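Local coordinates for glycosyl hydrolase, family 38 (Enterococcus faecalis, PDB 5KBP), which probably acts as an alpha-mannosidase of glycoside hydrolase family 38, cleaving alpha-linked mannose from carbohydrate substrates, at residues Ala297-Ser301 / Leu735-Glu739; Ala302-Lys307 / Ile356-Asp362; Asn310-Gln314 / Leu347-His351. All blocks are in the same frame, centred on the assembly; numbering follows the deposited sequence.

Contact 1 of 3, residues Ala297-Ser301 / Leu735-Glu739; sequences ANTSS and LNEYE
Glu737 reaches from its strand into the loop Ala297-Ser301 and ends between Asn298 and Ser301. Its CG stands anti to the backbone N (chi1 -171°), and the chain beyond is extended, which carries the carboxylate across to the loop. There OE2 takes two hydrogen bonds. Asn298 ND2 donates to Glu737 OE2 over 2.8 Å, almost straight at 173°, with the acceptor in the plane of the Asn298 amide. Ser301 OG donates to Glu737 OE2 over 2.6 Å. The two donors approach the carboxylate one on each face, both well out of its plane. Amide and carboxylate planes stand 69° apart. The stem of Glu737 runs past Ser300, whose OG lies 3.3 Å from Glu737 CB. Ser300 OG turns back and donates to Ala297 O at 2.6 Å, the same oxygen that accepts from Ser300 N. A water lies between the backbones, 2.9 Å from Ser300 O and 3.3 Å from Asn736 N, which donates to it. Outside the pair, Glu737 OE1 bonds Thr749, and Arg752 bonds Ser301 OG and Asn298 O. A buried carboxylate is thus gripped at both oxygens. The donors and Arg752 would probably stabilise its negative charge where the middle-domain loop meets the C-terminal beta domain.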
loop_
_atom_site.group_PDB
_atom_site.type_symbol
_atom_site.label_atom_id
_atom_site.label_comp_id
_atom_site.label_asym_id
_atom_site.label_seq_id
_atom_site.Cartn_x
_atom_site.Cartn_y
_atom_site.Cartn_z
ATOM N N ALA A 297 25.965 8.431 3.167
ATOM C CA ALA A 297 25.250 9.360 4.035
ATOM C C ALA A 297 24.188 10.142 3.275
ATOM O O ALA A 297 23.221 10.618 3.882
ATOM C CB ALA A 297 26.229 10.326 4.699
ATOM N N ASN A 298 24.341 10.284 1.956
ATOM C CA ASN A 298 23.359 11.004 1.151
ATOM C C ASN A 298 22.029 10.270 1.034
ATOM O O ASN A 298 21.106 10.798 0.405
ATOM C CB ASN A 298 23.926 11.287 -0.241
ATOM C CG ASN A 298 25.071 12.276 -0.206
ATOM O OD1 ASN A 298 26.163 11.998 -0.699
ATOM N ND2 ASN A 298 24.830 13.437 0.390
ATOM N N THR A 299 21.905 9.072 1.611
ATOM C CA THR A 299 20.600 8.428 1.688
ATOM C C THR A 299 19.643 9.212 2.574
ATOM O O THR A 299 18.421 9.105 2.414
ATOM C CB THR A 299 20.746 6.999 2.212
ATOM O OG1 THR A 299 21.442 7.014 3.465
ATOM C CG2 THR A 299 21.513 6.136 1.222
ATOM N N SER A 300 20.175 10.008 3.504
ATOM C CA SER A 300 19.337 10.803 4.393
ATOM C C SER A 300 18.524 11.853 3.646
ATOM O O SER A 300 17.486 12.293 4.153
ATOM C CB SER A 300 20.206 11.469 5.462
ATOM O OG SER A 300 21.340 12.092 4.882
ATOM N N SER A 301 18.965 12.264 2.456
ATOM C CA SER A 301 18.234 13.231 1.650
ATOM C C SER A 301 17.491 12.598 0.481
ATOM O O SER A 301 16.718 13.291 -0.190
ATOM C CB SER A 301 19.186 14.311 1.119
ATOM O OG SER A 301 20.161 13.755 0.253
ATOM N N LEU A 735 14.172 16.686 7.649
ATOM C CA LEU A 735 15.260 17.150 6.789
ATOM C C LEU A 735 16.562 16.674 7.428
ATOM O O LEU A 735 17.254 17.409 8.130
ATOM C CB LEU A 735 15.212 18.666 6.629
ATOM C CG LEU A 735 13.822 19.290 6.468
ATOM C CD1 LEU A 735 13.926 20.801 6.307
ATOM C CD2 LEU A 735 13.067 18.669 5.299
ATOM N N ASN A 736 16.895 15.412 7.164
ATOM C CA ASN A 736 17.884 14.686 7.948
ATOM C C ASN A 736 19.301 14.762 7.389
ATOM O O ASN A 736 20.214 14.196 8.000
ATOM C CB ASN A 736 17.460 13.219 8.079
ATOM C CG ASN A 736 16.104 13.065 8.740
ATOM O OD1 ASN A 736 15.180 12.491 8.164
ATOM N ND2 ASN A 736 15.976 13.585 9.954
ATOM N N GLU A 737 19.517 15.435 6.262
ATOM C CA GLU A 737 20.856 15.633 5.721
ATOM C C GLU A 737 21.271 17.085 5.907
ATOM O O GLU A 737 20.512 18.000 5.566
ATOM C CB GLU A 737 20.931 15.260 4.239
ATOM C CG GLU A 737 22.356 15.245 3.700
ATOM C CD GLU A 737 22.414 15.147 2.192
ATOM O OE1 GLU A 737 22.505 16.201 1.527
ATOM O OE2 GLU A 737 22.363 14.017 1.669
ATOM N N TYR A 738 22.474 17.290 6.438
ATOM C CA TYR A 738 23.024 18.624 6.618
ATOM C C TYR A 738 24.517 18.588 6.328
ATOM O O TYR A 738 25.127 17.521 6.208
ATOM C CB TYR A 738 22.773 19.157 8.036
ATOM C CG TYR A 738 23.698 18.572 9.079
ATOM C CD1 TYR A 738 23.422 17.349 9.670
ATOM C CD2 TYR A 738 24.850 19.244 9.474
ATOM C CE1 TYR A 738 24.261 16.809 10.625
ATOM C CE2 TYR A 738 25.698 18.710 10.424
ATOM C CZ TYR A 738 25.398 17.492 10.997
ATOM O OH TYR A 738 26.238 16.957 11.945
ATOM N N GLU A 739 25.104 19.777 6.222
ATOM C CA GLU A 739 26.544 19.916 6.065
ATOM C C GLU A 739 26.969 21.260 6.637
ATOM O O GLU A 739 26.334 22.281 6.360
ATOM C CB GLU A 739 26.963 19.808 4.594
ATOM C CG GLU A 739 28.450 20.033 4.362
ATOM C CD GLU A 739 28.859 19.815 2.919
ATOM O OE1 GLU A 739 30.042 19.494 2.679
ATOM O OE2 GLU A 739 28.000 19.962 2.025
HETATM O O HOH W 1 15.370 14.241 4.509
#

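Contact 2 of 3, residues Ala302-Lys307 / Ile356-Asp362; sequences ARVYLK and ICGCSVD
Arg303 reaches from just before helix 304-332 to the loop Ile356-Asp362. With CG anti to the carbonyl carbon (chi1 -58°) and the chain extended from CG to NE, the side chain runs past Gly358. CB starts the chain in that direction. The first approach comes at Arg303 CG, 4.2 Å from Gly358 O, and Arg303 CD lies 3.7 Å from Gly358 O. NE is near that oxygen too, but its salt bridge goes to Glu571. CZ spreads the guanidinium flat, with Gly358 O at its edge. Arg303 NH1 donates within its own segment to Tyr305 OH, 2.8 Å away and in the guanidinium plane. NH2 ends the chain with a salt bridge to Asp362: Arg303 NH2 to Asp362 OD1 is 2.8 Å, met nearly along the C-O axis of the carboxylate. The two planes are 70° apart.

Lys307 fastens the other end of the loop. Its chain bends at CB-CG (chi2 74°), and Lys307 NZ donates to Ile356 O at 2.8 Å and to Ala302 O at 2.7 Å. A weak bond reaches from Lys307 NZ to Cys357 O at 3.1 Å. Thr299 O is a further partner. Leu306 CD1 rests 3.9 Å from Gly358 CA, where the chain leaves the preceding helix with positive phi. The ammonium thus gathers carbonyls from both segments. Those of Ile356 and Cys357, at the C-terminal end of helix 353-356, would probably help hold its charge. The guanidinium, shared between Asp362 and Glu571, is probably well compensated although buried.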
loop_
_atom_site.group_PDB
_atom_site.type_symbol
_atom_site.label_atom_id
_atom_site.label_comp_id
_atom_site.label_asym_id
_atom_site.label_seq_id
_atom_site.Cartn_x
_atom_site.Cartn_y
_atom_site.Cartn_z
ATOM N N ALA A 302 17.706 11.311 0.220
ATOM C CA ALA A 302 17.003 10.635 -0.862
ATOM C C ALA A 302 15.540 10.432 -0.494
ATOM O O ALA A 302 15.228 9.939 0.594
ATOM C CB ALA A 302 17.665 9.291 -1.162
ATOM N N ARG A 303 14.644 10.807 -1.408
ATOM C CA ARG A 303 13.198 10.692 -1.219
ATOM C C ARG A 303 12.777 11.270 0.135
ATOM O O ARG A 303 12.394 10.559 1.064
ATOM C CB ARG A 303 12.748 9.235 -1.357
ATOM C CG ARG A 303 13.089 8.589 -2.691
ATOM C CD ARG A 303 12.642 7.137 -2.715
ATOM N NE ARG A 303 12.991 6.456 -3.959
ATOM C CZ ARG A 303 12.148 6.256 -4.968
ATOM N NH1 ARG A 303 10.895 6.686 -4.889
ATOM N NH2 ARG A 303 12.558 5.619 -6.057
ATOM N N VAL A 304 12.856 12.601 0.212
ATOM C CA VAL A 304 12.650 13.296 1.482
ATOM C C VAL A 304 11.241 13.071 2.018
ATOM O O VAL A 304 11.013 13.133 3.233
ATOM C CB VAL A 304 12.965 14.797 1.315
ATOM C CG1 VAL A 304 12.016 15.437 0.310
ATOM C CG2 VAL A 304 12.913 15.516 2.658
ATOM N N TYR A 305 10.277 12.792 1.134
ATOM C CA TYR A 305 8.908 12.566 1.587
ATOM C C TYR A 305 8.810 11.342 2.489
ATOM O O TYR A 305 7.954 11.298 3.381
ATOM C CB TYR A 305 7.969 12.428 0.389
ATOM C CG TYR A 305 8.308 11.294 -0.554
ATOM C CD1 TYR A 305 9.174 11.488 -1.622
ATOM C CD2 TYR A 305 7.750 10.032 -0.385
ATOM C CE1 TYR A 305 9.481 10.457 -2.490
ATOM C CE2 TYR A 305 8.053 8.995 -1.248
ATOM C CZ TYR A 305 8.918 9.213 -2.298
ATOM O OH TYR A 305 9.223 8.185 -3.161
ATOM N N LEU A 306 9.670 10.345 2.275
ATOM C CA LEU A 306 9.729 9.210 3.190
ATOM C C LEU A 306 10.173 9.654 4.577
ATOM O O LEU A 306 9.591 9.249 5.590
ATOM C CB LEU A 306 10.679 8.142 2.643
ATOM C CG LEU A 306 10.318 7.448 1.331
ATOM C CD1 LEU A 306 11.458 6.550 0.886
ATOM C CD2 LEU A 306 9.037 6.647 1.479
ATOM N N LYS A 307 11.214 10.490 4.640
ATOM C CA LYS A 307 11.714 10.960 5.927
ATOM C C LYS A 307 10.699 11.862 6.617
ATOM O O LYS A 307 10.580 11.845 7.847
ATOM C CB LYS A 307 13.042 11.697 5.742
ATOM C CG LYS A 307 14.269 10.797 5.640
ATOM C CD LYS A 307 14.361 10.092 4.300
ATOM C CE LYS A 307 15.690 9.372 4.162
ATOM N NZ LYS A 307 15.780 8.626 2.878
ATOM N N ILE A 356 13.975 2.806 4.430
ATOM C CA ILE A 356 13.938 4.180 4.922
ATOM C C ILE A 356 15.015 5.037 4.262
ATOM O O ILE A 356 14.846 6.255 4.126
ATOM C CB ILE A 356 14.052 4.196 6.459
ATOM C CG1 ILE A 356 13.828 5.607 7.006
ATOM C CG2 ILE A 356 15.396 3.636 6.906
ATOM C CD1 ILE A 356 12.459 6.177 6.685
ATOM N N CYS A 357 16.125 4.433 3.829
ATOM C CA CYS A 357 17.151 5.208 3.140
ATOM C C CYS A 357 16.690 5.690 1.772
ATOM O O CYS A 357 17.333 6.571 1.191
ATOM C CB CYS A 357 18.434 4.391 2.984
ATOM S SG CYS A 357 19.348 4.118 4.520
ATOM N N GLY A 358 15.598 5.140 1.249
ATOM C CA GLY A 358 15.123 5.525 -0.064
ATOM C C GLY A 358 15.975 5.015 -1.204
ATOM O O GLY A 358 16.019 5.645 -2.264
ATOM N N CYS A 359 16.657 3.889 -1.014
ATOM C CA CYS A 359 17.548 3.321 -2.019
ATOM C C CYS A 359 16.997 2.014 -2.582
ATOM O O CYS A 359 17.726 1.037 -2.762
ATOM C CB CYS A 359 18.944 3.111 -1.441
ATOM S SG CYS A 359 18.992 2.077 0.038
ATOM N N SER A 360 15.700 1.985 -2.865
ATOM C CA SER A 360 15.035 0.853 -3.493
ATOM C C SER A 360 14.396 1.320 -4.801
ATOM O O SER A 360 14.542 2.475 -5.211
ATOM C CB SER A 360 14.005 0.239 -2.542
ATOM O OG SER A 360 14.633 -0.309 -1.397
ATOM N N VAL A 361 13.677 0.412 -5.458
ATOM C CA VAL A 361 12.991 0.745 -6.701
ATOM C C VAL A 361 11.644 1.378 -6.373
ATOM O O VAL A 361 11.187 1.327 -5.224
ATOM C CB VAL A 361 12.832 -0.491 -7.603
ATOM C CG1 VAL A 361 14.181 -0.900 -8.176
ATOM C CG2 VAL A 361 12.221 -1.640 -6.823
ATOM N N ASP A 362 11.000 1.974 -7.383
ATOM C CA ASP A 362 9.810 2.789 -7.140
ATOM C C ASP A 362 8.693 1.989 -6.484
ATOM O O ASP A 362 7.976 2.508 -5.621
ATOM C CB ASP A 362 9.315 3.401 -8.450
ATOM C CG ASP A 362 10.294 4.393 -9.037
ATOM O OD1 ASP A 362 11.287 4.729 -8.359
ATOM O OD2 ASP A 362 10.060 4.846 -10.175
#

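Contact 3 of 3, residues Asn310-Gln314 / Leu347-His351; sequences NTKVQ and LLQNH. With SO4 (sulfate ion), chain F.
The imidazole of His351 meets Asn310 with its edge. Asn310 OD1 lies in the ring plane and accepts from His351 NE2 at 2.8 Å, with an N-H...O angle of 168°. The bond is straight at the donor but bent at the acceptor: the angle at OD1 is 114°, and the donor is tilted from the carbonyl plane. Amide and ring planes are 68° apart. Over the centre of one ring face of His351 sits Leu347 O, 3.6 Å above the plane and from the ring's own segment. Gln314 OE1 approaches obliquely, 3.6 Å from His351 CE1. The two side chains come from opposite directions, and the Gln314 oxygen bonds Ser99 and Ser102.

Asn310 has CG anti to the backbone N, which swings its amide from the side of its helix over to the histidine. With Asn310 OD1 as acceptor, the bond is consistent with a hydrogen on His351 NE2.

Leu347 packs apolar carbon beside this polar pair. Leu347 CD1 meets Val313 CG1 at 3.7 Å, the two side chains reaching toward each other tip to tip. Leu347 CD1 also lies 3.7 Å from Asn310 OD1. The other methyl, Leu347 CD2, rests on Gln314 CG at 3.7 Å, where the two chains cross at about a right angle. Apart from this packing, Lys312 NZ bonds a sulfate, probably from the crystallisation liquor, at 3.1 Å from its O4.

The contact joins helix 304-332 to helix 337-348 and the type I turn Leu348-His351. Helix 362-393 adds Phe372 against Asn310, Leu347 and Asn350, and Asn376 against Val313. Beyond His351 lie Ile98 of a loop and Ser102 of helix 100-117, so the site links the helices of the middle domain to the N-terminal domain.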
loop_
_atom_site.group_PDB
_atom_site.type_symbol
_atom_site.label_atom_id
_atom_site.label_comp_id
_atom_site.label_asym_id
_atom_site.label_seq_id
_atom_site.Cartn_x
_atom_site.Cartn_y
_atom_site.Cartn_z
ATOM N N ASN A 310 8.019 9.580 7.996
ATOM C CA ASN A 310 8.548 8.830 9.131
ATOM C C ASN A 310 8.586 9.696 10.384
ATOM O O ASN A 310 8.192 9.253 11.469
ATOM C CB ASN A 310 9.940 8.292 8.804
ATOM C CG ASN A 310 10.416 7.269 9.813
ATOM O OD1 ASN A 310 9.613 6.559 10.420
ATOM N ND2 ASN A 310 11.727 7.191 10.002
ATOM N N THR A 311 9.055 10.938 10.251
ATOM C CA THR A 311 9.033 11.866 11.377
ATOM C C THR A 311 7.611 12.083 11.879
ATOM O O THR A 311 7.368 12.104 13.091
ATOM C CB THR A 311 9.670 13.199 10.976
ATOM O OG1 THR A 311 11.063 13.007 10.702
ATOM C CG2 THR A 311 9.517 14.228 12.088
ATOM N N LYS A 312 6.653 12.227 10.959
ATOM C CA LYS A 312 5.276 12.505 11.355
ATOM C C LYS A 312 4.664 11.327 12.103
ATOM O O LYS A 312 4.046 11.501 13.160
ATOM C CB LYS A 312 4.441 12.858 10.124
ATOM C CG LYS A 312 2.959 13.025 10.412
ATOM C CD LYS A 312 2.213 13.582 9.211
ATOM C CE LYS A 312 2.339 12.664 8.005
ATOM N NZ LYS A 312 1.592 13.194 6.829
ATOM N N VAL A 313 4.824 10.114 11.568
ATOM C CA VAL A 313 4.221 8.939 12.192
ATOM C C VAL A 313 4.881 8.642 13.534
ATOM O O VAL A 313 4.216 8.223 14.489
ATOM C CB VAL A 313 4.302 7.733 11.237
ATOM C CG1 VAL A 313 3.739 6.481 11.898
ATOM C CG2 VAL A 313 3.559 8.030 9.944
ATOM N N GLN A 314 6.195 8.860 13.632
ATOM C CA GLN A 314 6.899 8.592 14.882
ATOM C C GLN A 314 6.438 9.534 15.988
ATOM O O GLN A 314 6.178 9.100 17.117
ATOM C CB GLN A 314 8.408 8.701 14.667
ATOM C CG GLN A 314 9.014 7.513 13.935
ATOM C CD GLN A 314 10.450 7.759 13.520
ATOM O OE1 GLN A 314 11.255 6.831 13.449
ATOM N NE2 GLN A 314 10.777 9.015 13.238
ATOM N N LEU A 347 4.946 0.422 11.320
ATOM C CA LEU A 347 5.923 1.482 11.092
ATOM C C LEU A 347 7.332 0.918 10.957
ATOM O O LEU A 347 8.113 1.381 10.117
ATOM C CB LEU A 347 5.864 2.508 12.224
ATOM C CG LEU A 347 6.874 3.653 12.119
ATOM C CD1 LEU A 347 6.651 4.452 10.844
ATOM C CD2 LEU A 347 6.809 4.552 13.344
ATOM N N LEU A 348 7.675 -0.080 11.776
ATOM C CA LEU A 348 8.994 -0.700 11.690
ATOM C C LEU A 348 9.222 -1.401 10.358
ATOM O O LEU A 348 10.378 -1.590 9.964
ATOM C CB LEU A 348 9.188 -1.690 12.840
ATOM C CG LEU A 348 9.411 -1.071 14.222
ATOM C CD1 LEU A 348 9.432 -2.144 15.293
ATOM C CD2 LEU A 348 10.702 -0.273 14.246
ATOM N N GLN A 349 8.154 -1.791 9.658
ATOM C CA GLN A 349 8.312 -2.406 8.346
ATOM C C GLN A 349 8.791 -1.411 7.295
ATOM O O GLN A 349 9.221 -1.830 6.216
ATOM C CB GLN A 349 6.997 -3.051 7.905
ATOM C CG GLN A 349 6.641 -4.307 8.687
ATOM C CD GLN A 349 5.216 -4.769 8.451
ATOM O OE1 GLN A 349 4.609 -4.457 7.427
ATOM N NE2 GLN A 349 4.672 -5.513 9.408
ATOM N N ASN A 350 8.719 -0.113 7.583
ATOM C CA ASN A 350 9.335 0.912 6.751
ATOM C C ASN A 350 10.744 1.263 7.208
ATOM O O ASN A 350 11.382 2.126 6.596
ATOM C CB ASN A 350 8.477 2.181 6.738
ATOM C CG ASN A 350 7.283 2.067 5.816
ATOM O OD1 ASN A 350 7.215 1.167 4.982
ATOM N ND2 ASN A 350 6.337 2.988 5.954
ATOM N N HIS A 351 11.239 0.617 8.259
ATOM C CA HIS A 351 12.537 0.939 8.836
ATOM C C HIS A 351 13.709 0.035 8.440
ATOM O O HIS A 351 14.831 0.319 8.873
ATOM C CB HIS A 351 12.420 0.958 10.360
ATOM C CG HIS A 351 11.694 2.156 10.890
ATOM N ND1 HIS A 351 11.372 2.304 12.222
ATOM C CD2 HIS A 351 11.234 3.265 10.264
ATOM C CE1 HIS A 351 10.741 3.453 12.393
ATOM N NE2 HIS A 351 10.646 4.056 11.221
HETATM S S SO4 F . -1.947 13.893 9.000
HETATM O O1 SO4 F . -2.926 12.817 8.882
HETATM O O2 SO4 F . -2.623 15.127 9.388
HETATM O O3 SO4 F . -0.962 13.542 10.018
HETATM O O4 SO4 F . -1.276 14.086 7.718
#

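In the fold
The three contacts follow helix 304-332 and the loop before it. Contact 1 ties that loop to the C-terminal beta domain. Contacts 2 and 3 bind the helix to its partners in the middle domain. Contacts 1 and 2 have centres about 11 Å apart and meet through Lys307, whose NZ lies 2.7 Å from Thr299 O, a probable hydrogen bond. Contacts 2 and 3, with centres about 12 Å apart, meet at Ile356: its CD1 lies 3.5 Å from Asn310 ND2. Contacts 1 and 3 do not touch; their centres are about 17 Å apart. All three are buried and lie away from Phe253 and Tyr256, which bind calcium in this protein, though this chain holds none.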